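Local coordinates for extracellular invertase (Aspergillus kawachii, PDB 5XH8), which probably cleaves the fructosyl bond of sucrose and related sugars and, with high transfructosylation activity, passes the fructosyl unit to acceptor sugars, probably building fructooligosaccharides such as 1-kestose, at residues L138-D143 against T149-G154; Q84-G89 against P111-T116; E496-D501 against E538-T543. All coordinates share one frame; numbering follows the deposited sequence.

Interaction 1 of 3, residues L138-D143 against T149-G154; sequences LAVSSD and TKLDQG
Val140 and Thr149 form an antiparallel hydrogen-bonded pair that ties strand 134-140 to the short edge strand 149-150. Val140 N donates to Thr149 O at 2.9 Å, and Thr149 N returns the bond to Val140 O, bent to 144° at the hydrogen. One step along, Ala139 and Lys150 make the non-hydrogen-bonded pair, where Ala139 CA closes on Thr149 O at 3.2 Å in a CA-H...O contact. Leu151 N then donates to Leu138 O at 3.0 Å and carries the pairing just past the strand.

Tight packing gathers around Leu151. With its CG anti to the carbonyl carbon (chi1 -65°), the side chain runs alongside that of Leu138, pointing the same way, and CD1 rests 3.8 Å from Leu138 CB. The other branch, CD2, meets Val140 CG2 at 3.9 Å. Thr112 of strand 112-118 packs on both Leu138 and Val140, and Val156 on Leu138.

The outer side is looser and wet. Two waters bridge Thr149 OG1 to Ser142, one through its backbone N and the other through its OG. Past Lys150, where the second segment becomes loop and leaves the strand, one water donates to both Leu138 O and Leu151 O, and another links Leu138 N to Gly154 O.

Leu138 O thus accepts from both Leu151 N and a water: in this hairpin of the four-stranded antiparallel propeller blade, direct backbone bonds persist to Leu151, beyond which water bridges the diverging chains.

Interaction 2 of 3, residues Q84-G89 against P111-T116; sequences QVIVPG and PTLLYT
Reaching in from the loop, Ile86 meets Tyr115 extending the other way from its strand, and the isoleucine methyl CD1 settles over one face of the phenol ring. This is a CH-pi contact: CD1 stands 4.0 Å from the centroid of the Tyr115 ring, 27° off the ring normal. The methyl is displaced toward the hydroxyl end, lying 3.7 Å from Tyr115 CE1, about as close to CZ, and 3.9 Å from Tyr115 OH. Two torsions set up the meeting. Ile86 CG1 is anti to the backbone N (chi1 -174°), and the chain stays extended to its tip; Tyr115 CG lies between its backbone N and carbonyl carbon (chi1 75°), which presents the ring face to the loop.

The purely aliphatic contact uses the same methyl. Ile86 CD1 touches Leu113 CD2 at 4.0 Å, so one tip serves two residues that alternate along strand 112-118 and therefore project from the same face of it. Phe148 also packs on Leu113.

No hydrogen bond joins 84-89 to 111-116; the nearest CA atoms, Ile86 CA and Leu113 CA, are 10.0 Å apart. Polar ties lie to other partners. A classic beta bulge sets Val85 and Ile86 opposite Ile65, holding the loop backbone, while Tyr115 OH is hydrogen-bonded to Asp93 OD2. A bound glycerol lies about 5 Å from the tyrosine side chain.

The loop after strand 77-78 is thus laid on the face of a strand in the neighbouring four-stranded sheet of the propeller. The chemistry is divided within one residue: Tyr115 gives its ring face to a buried methyl and its hydroxyl to a carboxylate, whose hydrogen bond probably helps fix the ring for the CH-pi contact.

Interaction 3 of 3, residues E496-D501 against E538-T543; sequences ESIIVD and ETLDLT
Ile498 reaches from strand 497-501 to Leu540 and Leu542 of strand 534-547, and its CD1 methyl makes the contact. From CB, which points toward the opposing strand, the side chain forks. The CG2 branch is anti to the backbone N and lies beyond contact distance of 538-543. CG1 takes the place anti to the carbonyl carbon (chi1 -56°), and likewise does not touch the facing segment itself but carries the terminal methyl across. At the end, CD1 lies 4.1 Å from Leu542 CD1 and 4.2 Å from Leu540 CD1. Its chi2 of -91° departs from the staggered values and turns the methyl to where both leucines can be met.

These strands belong to different sheets. Strand 497-501 is part of a six-stranded antiparallel sheet and strand 534-547 part of a seven-stranded one, and their inward faces pack in the beta-sandwich that forms the C-terminal domain of family 32 glycoside hydrolases. Ile498 CA and Leu542 CA stand 10.1 Å apart, with side chains alone bridging the gap.

The leucines approach differently. The ends of Leu540 and Ile498 meet head to head, while Leu542 runs antiparallel alongside the isoleucine. Tyr491 packs against both Ile498 and Leu540, and Val553 against both Ile498 and Leu542.

Overall arrangement
Interactions 1 and 2 adjoin in the N-terminal propeller domain, their centres 8 Å apart, while interaction 3 lies in the C-terminal sandwich across the chain's centre, about 47 Å and 40 Å from them between centres. Strands 112-118 and 134-140 are neighbours in one sheet, joined where Ala139 O probably accepts from Leu113 N; Lys150 NZ adds a bond to Val87 O and a salt bridge to Asp93. Interaction 1 is partly exposed and combines backbone bonds, a small leucine-valine cluster and bridging waters. The buried, apolar interactions 2 and 3 each use an isoleucine methyl: the first sets a loop on a sheet, against an aromatic face and a leucine; the second joins two sheets, against two leucines.

Interaction 1 of 3, residues L138-D143 against T149-G154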
loop_
_atom_site.group_PDB
_atom_site.type_symbol
_atom_site.label_atom_id
_atom_site.label_comp_id
_atom_site.label_asym_id
_atom_site.label_seq_id
_atom_site.Cartn_x
_atom_site.Cartn_y
_atom_site.Cartn_z
ATOM N N LEU A 138 -6.611 -9.045 3.355
ATOM C CA LEU A 138 -7.644 -9.921 3.920
ATOM C C LEU A 138 -8.744 -10.255 2.931
ATOM O O LEU A 138 -9.147 -9.419 2.110
ATOM C CB LEU A 138 -8.320 -9.272 5.138
ATOM C CG LEU A 138 -7.462 -9.059 6.392
ATOM C CD1 LEU A 138 -8.322 -8.345 7.437
ATOM C CD2 LEU A 138 -6.919 -10.357 6.954
ATOM N N ALA A 139 -9.209 -11.501 3.030
ATOM C CA ALA A 139 -10.403 -11.962 2.376
ATOM C C ALA A 139 -11.166 -12.874 3.343
ATOM O O ALA A 139 -10.599 -13.455 4.276
ATOM C CB ALA A 139 -10.082 -12.704 1.090
ATOM N N VAL A 140 -12.459 -12.971 3.102
ATOM C CA VAL A 140 -13.357 -13.757 3.937
ATOM C C VAL A 140 -14.241 -14.639 3.073
ATOM O O VAL A 140 -14.729 -14.192 2.048
ATOM C CB VAL A 140 -14.266 -12.811 4.755
ATOM C CG1 VAL A 140 -15.319 -13.607 5.478
ATOM C CG2 VAL A 140 -13.414 -12.049 5.757
ATOM N N SER A 141 -14.458 -15.878 3.483
ATOM C CA SER A 141 -15.426 -16.741 2.798
ATOM C C SER A 141 -16.725 -16.839 3.580
ATOM O O SER A 141 -16.735 -17.367 4.688
ATOM C CB SER A 141 -14.919 -18.145 2.554
ATOM O OG SER A 141 -15.958 -18.882 1.884
ATOM N N SER A 142 -17.791 -16.326 2.974
ATOM C CA SER A 142 -19.143 -16.466 3.482
ATOM C C SER A 142 -19.942 -17.609 2.829
ATOM O O SER A 142 -21.140 -17.731 3.091
ATOM C CB SER A 142 -19.891 -15.151 3.283
ATOM O OG SER A 142 -19.913 -14.750 1.931
ATOM N N ASP A 143 -19.306 -18.467 2.018
ATOM C CA ASP A 143 -20.038 -19.485 1.310
ATOM C C ASP A 143 -19.542 -20.906 1.544
ATOM O O ASP A 143 -19.767 -21.764 0.692
ATOM C CB ASP A 143 -20.075 -19.156 -0.181
ATOM C CG ASP A 143 -18.707 -19.327 -0.875
ATOM O OD1 ASP A 143 -17.644 -19.543 -0.216
ATOM O OD2 ASP A 143 -18.714 -19.237 -2.111
ATOM N N THR A 149 -13.883 -13.791 -0.603
ATOM C CA THR A 149 -14.162 -12.450 -1.069
ATOM C C THR A 149 -13.167 -11.488 -0.455
ATOM O O THR A 149 -13.072 -11.359 0.771
ATOM C CB THR A 149 -15.565 -12.007 -0.630
ATOM O OG1 THR A 149 -16.476 -13.072 -0.887
ATOM C CG2 THR A 149 -16.007 -10.724 -1.386
ATOM N N LYS A 150 -12.467 -10.763 -1.307
ATOM C CA LYS A 150 -11.502 -9.786 -0.824
ATOM C C LYS A 150 -12.219 -8.670 -0.093
ATOM O O LYS A 150 -13.216 -8.169 -0.581
ATOM C CB LYS A 150 -10.708 -9.217 -1.982
ATOM C CG LYS A 150 -9.895 -10.288 -2.710
ATOM C CD LYS A 150 -9.433 -9.781 -4.062
ATOM C CE LYS A 150 -8.813 -10.885 -4.891
ATOM N NZ LYS A 150 -8.317 -10.339 -6.180
ATOM N N LEU A 151 -11.730 -8.296 1.081
ATOM C CA LEU A 151 -12.259 -7.111 1.742
ATOM C C LEU A 151 -11.970 -5.901 0.851
ATOM O O LEU A 151 -10.879 -5.797 0.255
ATOM C CB LEU A 151 -11.621 -6.894 3.128
ATOM C CG LEU A 151 -11.871 -7.922 4.225
ATOM C CD1 LEU A 151 -11.484 -7.296 5.556
ATOM C CD2 LEU A 151 -13.320 -8.418 4.259
ATOM N N ASP A 152 -12.956 -5.011 0.765
ATOM C CA ASP A 152 -12.910 -3.859 -0.102
ATOM C C ASP A 152 -12.173 -2.729 0.589
ATOM O O ASP A 152 -12.737 -1.722 0.978
ATOM C CB ASP A 152 -14.333 -3.468 -0.519
ATOM C CG ASP A 152 -14.359 -2.522 -1.707
ATOM O OD1 ASP A 152 -13.342 -2.345 -2.389
ATOM O OD2 ASP A 152 -15.416 -1.939 -1.970
ATOM N N GLN A 153 -10.869 -2.914 0.703
ATOM C CA GLN A 153 -10.002 -1.981 1.357
ATOM C C GLN A 153 -8.566 -2.371 1.021
ATOM O O GLN A 153 -8.317 -3.437 0.460
ATOM C CB GLN A 153 -10.217 -1.996 2.868
ATOM C CG GLN A 153 -9.930 -3.353 3.496
ATOM C CD GLN A 153 -9.545 -3.227 4.929
ATOM O OE1 GLN A 153 -10.395 -3.048 5.768
ATOM N NE2 GLN A 153 -8.258 -3.263 5.212
ATOM N N GLY A 154 -7.637 -1.502 1.399
ATOM C CA GLY A 154 -6.227 -1.742 1.176
ATOM C C GLY A 154 -5.664 -2.852 2.043
ATOM O O GLY A 154 -6.363 -3.387 2.918
HETATM O O HOH W 1 -8.562 -7.134 0.726
HETATM O O HOH W 2 -7.065 -6.159 2.827
HETATM O O HOH W 3 -17.464 -15.646 0.133
HETATM O O HOH W 4 -18.471 -12.470 1.215
#

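Interaction 2 of 3, residues Q84-G89 against P111-T116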
loop_
_atom_site.group_PDB
_atom_site.type_symbol
_atom_site.label_atom_id
_atom_site.label_comp_id
_atom_site.label_asym_id
_atom_site.label_seq_id
_atom_site.Cartn_x
_atom_site.Cartn_y
_atom_site.Cartn_z
ATOM N N GLN A 84 -10.355 -21.718 -8.816
ATOM C CA GLN A 84 -9.709 -21.045 -7.698
ATOM C C GLN A 84 -10.764 -20.350 -6.822
ATOM O O GLN A 84 -11.784 -19.867 -7.328
ATOM C CB GLN A 84 -8.671 -20.038 -8.212
ATOM C CG GLN A 84 -7.392 -20.657 -8.792
ATOM C CD GLN A 84 -7.469 -21.011 -10.274
ATOM O OE1 GLN A 84 -8.541 -21.175 -10.812
ATOM N NE2 GLN A 84 -6.305 -21.167 -10.930
ATOM N N VAL A 85 -10.523 -20.343 -5.519
ATOM C CA VAL A 85 -11.394 -19.658 -4.555
ATOM C C VAL A 85 -11.058 -18.169 -4.435
ATOM O O VAL A 85 -11.806 -17.396 -3.813
ATOM C CB VAL A 85 -11.352 -20.360 -3.171
ATOM C CG1 VAL A 85 -11.600 -21.842 -3.347
ATOM C CG2 VAL A 85 -10.019 -20.143 -2.439
ATOM N N ILE A 86 -9.889 -17.799 -4.938
ATOM C CA ILE A 86 -9.451 -16.410 -5.005
ATOM C C ILE A 86 -8.449 -16.298 -6.160
ATOM O O ILE A 86 -7.619 -17.188 -6.327
ATOM C CB ILE A 86 -8.862 -15.905 -3.655
ATOM C CG1 ILE A 86 -8.535 -14.408 -3.702
ATOM C CG2 ILE A 86 -7.655 -16.722 -3.198
ATOM C CD1 ILE A 86 -8.168 -13.832 -2.333
ATOM N N VAL A 87 -8.538 -15.201 -6.920
ATOM C CA VAL A 87 -7.716 -14.978 -8.090
ATOM C C VAL A 87 -7.131 -13.580 -8.037
ATOM O O VAL A 87 -7.705 -12.701 -7.402
ATOM C CB VAL A 87 -8.515 -15.177 -9.418
ATOM C CG1 VAL A 87 -8.934 -16.638 -9.595
ATOM C CG2 VAL A 87 -9.744 -14.275 -9.513
ATOM N N PRO A 88 -6.018 -13.350 -8.757
ATOM C CA PRO A 88 -5.466 -11.997 -8.875
ATOM C C PRO A 88 -6.331 -11.072 -9.725
ATOM O O PRO A 88 -7.295 -11.530 -10.329
ATOM C CB PRO A 88 -4.111 -12.236 -9.555
ATOM C CG PRO A 88 -4.307 -13.486 -10.346
ATOM C CD PRO A 88 -5.253 -14.336 -9.547
ATOM N N GLY A 89 -5.970 -9.796 -9.787
ATOM C CA GLY A 89 -6.698 -8.811 -10.593
ATOM C C GLY A 89 -7.491 -7.811 -9.758
ATOM O O GLY A 89 -8.159 -6.984 -10.311
ATOM N N PRO A 111 -14.231 -17.947 7.986
ATOM C CA PRO A 111 -12.832 -18.206 7.660
ATOM C C PRO A 111 -12.236 -16.950 7.021
ATOM O O PRO A 111 -12.828 -16.377 6.080
ATOM C CB PRO A 111 -12.902 -19.368 6.657
ATOM C CG PRO A 111 -14.256 -19.991 6.865
ATOM C CD PRO A 111 -15.147 -18.874 7.291
ATOM N N THR A 112 -11.140 -16.483 7.590
ATOM C CA THR A 112 -10.572 -15.193 7.233
ATOM C C THR A 112 -9.154 -15.445 6.722
ATOM O O THR A 112 -8.297 -15.895 7.455
ATOM C CB THR A 112 -10.616 -14.229 8.434
ATOM O OG1 THR A 112 -11.993 -13.957 8.774
ATOM C CG2 THR A 112 -9.922 -12.921 8.095
ATOM N N LEU A 113 -8.940 -15.181 5.439
ATOM C CA LEU A 113 -7.644 -15.402 4.776
ATOM C C LEU A 113 -6.788 -14.150 4.862
ATOM O O LEU A 113 -7.219 -13.073 4.426
ATOM C CB LEU A 113 -7.869 -15.744 3.300
ATOM C CG LEU A 113 -6.633 -15.846 2.403
ATOM C CD1 LEU A 113 -5.787 -17.029 2.781
ATOM C CD2 LEU A 113 -7.067 -15.937 0.945
ATOM N N LEU A 114 -5.582 -14.300 5.407
ATOM C CA LEU A 114 -4.539 -13.296 5.299
ATOM C C LEU A 114 -3.514 -13.822 4.285
ATOM O O LEU A 114 -2.927 -14.881 4.495
ATOM C CB LEU A 114 -3.874 -13.050 6.660
ATOM C CG LEU A 114 -2.772 -11.992 6.723
ATOM C CD1 LEU A 114 -3.281 -10.609 6.370
ATOM C CD2 LEU A 114 -2.132 -11.973 8.102
ATOM N N TYR A 115 -3.273 -13.070 3.214
ATOM C CA TYR A 115 -2.457 -13.556 2.101
ATOM C C TYR A 115 -1.607 -12.471 1.485
ATOM O O TYR A 115 -1.875 -11.255 1.659
ATOM C CB TYR A 115 -3.356 -14.177 1.025
ATOM C CG TYR A 115 -4.139 -13.183 0.165
ATOM C CD1 TYR A 115 -5.327 -12.617 0.623
ATOM C CD2 TYR A 115 -3.690 -12.821 -1.097
ATOM C CE1 TYR A 115 -6.035 -11.713 -0.155
ATOM C CE2 TYR A 115 -4.385 -11.901 -1.873
ATOM C CZ TYR A 115 -5.560 -11.351 -1.401
ATOM O OH TYR A 115 -6.265 -10.473 -2.182
ATOM N N THR A 116 -0.589 -12.899 0.752
ATOM C CA THR A 116 0.286 -11.947 0.082
ATOM C C THR A 116 -0.318 -11.536 -1.257
ATOM O O THR A 116 -0.422 -12.343 -2.188
ATOM C CB THR A 116 1.717 -12.459 -0.103
ATOM O OG1 THR A 116 2.298 -12.724 1.182
ATOM C CG2 THR A 116 2.569 -11.390 -0.808
#

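Interaction 3 of 3, residues E496-D501 against E538-T543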
loop_
_atom_site.group_PDB
_atom_site.type_symbol
_atom_site.label_atom_id
_atom_site.label_comp_id
_atom_site.label_asym_id
_atom_site.label_seq_id
_atom_site.Cartn_x
_atom_site.Cartn_y
_atom_site.Cartn_z
ATOM N N GLU A 496 25.921 -42.398 5.713
ATOM C CA GLU A 496 24.709 -42.543 6.475
ATOM C C GLU A 496 23.495 -41.962 5.720
ATOM O O GLU A 496 22.798 -41.101 6.253
ATOM C CB GLU A 496 24.872 -41.838 7.818
ATOM C CG GLU A 496 26.028 -42.323 8.673
ATOM C CD GLU A 496 25.977 -41.687 10.040
ATOM O OE1 GLU A 496 26.457 -40.554 10.157
ATOM O OE2 GLU A 496 25.413 -42.289 10.988
ATOM N N SER A 497 23.267 -42.441 4.494
ATOM C CA SER A 497 22.223 -41.893 3.608
ATOM C C SER A 497 21.319 -42.957 3.022
ATOM O O SER A 497 21.755 -44.085 2.753
ATOM C CB SER A 497 22.856 -41.153 2.439
ATOM O OG SER A 497 23.546 -39.995 2.872
ATOM N N ILE A 498 20.052 -42.581 2.832
ATOM C CA ILE A 498 19.145 -43.279 1.926
ATOM C C ILE A 498 19.292 -42.630 0.557
ATOM O O ILE A 498 19.231 -41.398 0.436
ATOM C CB ILE A 498 17.671 -43.162 2.366
ATOM C CG1 ILE A 498 17.465 -43.663 3.809
ATOM C CG2 ILE A 498 16.745 -43.860 1.362
ATOM C CD1 ILE A 498 17.127 -45.124 3.951
ATOM N N ILE A 499 19.448 -43.462 -0.469
ATOM C CA ILE A 499 19.660 -43.035 -1.847
ATOM C C ILE A 499 18.559 -43.609 -2.747
ATOM O O ILE A 499 18.156 -44.749 -2.589
ATOM C CB ILE A 499 21.024 -43.532 -2.396
ATOM C CG1 ILE A 499 22.176 -43.141 -1.456
ATOM C CG2 ILE A 499 21.272 -43.028 -3.824
ATOM C CD1 ILE A 499 22.375 -41.665 -1.257
ATOM N N VAL A 500 18.056 -42.795 -3.668
ATOM C CA VAL A 500 17.215 -43.280 -4.745
ATOM C C VAL A 500 18.051 -43.108 -6.014
ATOM O O VAL A 500 18.328 -41.981 -6.453
ATOM C CB VAL A 500 15.867 -42.531 -4.851
ATOM C CG1 VAL A 500 14.984 -43.192 -5.898
ATOM C CG2 VAL A 500 15.140 -42.510 -3.509
ATOM N N ASP A 501 18.492 -44.232 -6.568
ATOM C CA ASP A 501 19.168 -44.244 -7.879
ATOM C C ASP A 501 18.115 -44.288 -8.997
ATOM O O ASP A 501 17.365 -45.267 -9.138
ATOM C CB ASP A 501 20.085 -45.459 -7.966
ATOM C CG ASP A 501 20.858 -45.544 -9.279
ATOM O OD1 ASP A 501 20.643 -44.766 -10.249
ATOM O OD2 ASP A 501 21.700 -46.453 -9.326
ATOM N N GLU A 538 20.794 -49.910 15.286
ATOM C CA GLU A 538 19.342 -49.725 15.153
ATOM C C GLU A 538 18.770 -50.310 13.849
ATOM O O GLU A 538 19.375 -50.196 12.797
ATOM C CB GLU A 538 19.051 -48.217 15.205
ATOM C CG GLU A 538 17.590 -47.830 15.252
ATOM C CD GLU A 538 17.391 -46.339 15.432
ATOM O OE1 GLU A 538 18.336 -45.542 15.249
ATOM O OE2 GLU A 538 16.261 -45.973 15.755
ATOM N N THR A 539 17.609 -50.942 13.939
ATOM C CA THR A 539 16.919 -51.467 12.766
ATOM C C THR A 539 16.418 -50.310 11.838
ATOM O O THR A 539 15.980 -49.256 12.315
ATOM C CB THR A 539 15.770 -52.409 13.205
ATOM O OG1 THR A 539 16.345 -53.605 13.763
ATOM C CG2 THR A 539 14.873 -52.808 12.050
ATOM N N LEU A 540 16.556 -50.515 10.529
ATOM C CA LEU A 540 16.018 -49.602 9.514
ATOM C C LEU A 540 14.611 -50.062 9.206
ATOM O O LEU A 540 14.421 -51.119 8.599
ATOM C CB LEU A 540 16.867 -49.624 8.245
ATOM C CG LEU A 540 16.353 -48.811 7.048
ATOM C CD1 LEU A 540 16.241 -47.325 7.403
ATOM C CD2 LEU A 540 17.259 -49.027 5.840
ATOM N N ASP A 541 13.640 -49.320 9.715
ATOM C CA ASP A 541 12.226 -49.541 9.437
ATOM C C ASP A 541 11.775 -48.683 8.242
ATOM O O ASP A 541 11.439 -47.502 8.378
ATOM C CB ASP A 541 11.415 -49.227 10.689
ATOM C CG ASP A 541 9.985 -49.655 10.572
ATOM O OD1 ASP A 541 9.666 -50.454 9.671
ATOM O OD2 ASP A 541 9.169 -49.192 11.381
ATOM N N LEU A 542 11.747 -49.323 7.079
ATOM C CA LEU A 542 11.578 -48.676 5.808
ATOM C C LEU A 542 10.136 -48.823 5.326
ATOM O O LEU A 542 9.603 -49.923 5.348
ATOM C CB LEU A 542 12.543 -49.335 4.833
ATOM C CG LEU A 542 13.015 -48.591 3.605
ATOM C CD1 LEU A 542 13.583 -47.219 3.950
ATOM C CD2 LEU A 542 14.043 -49.463 2.887
ATOM N N THR A 543 9.497 -47.712 4.934
ATOM C CA THR A 543 8.252 -47.758 4.144
ATOM C C THR A 543 8.425 -47.031 2.798
ATOM O O THR A 543 8.921 -45.901 2.758
ATOM C CB THR A 543 7.084 -47.138 4.913
ATOM O OG1 THR A 543 6.977 -47.744 6.206
ATOM C CG2 THR A 543 5.777 -47.322 4.162
#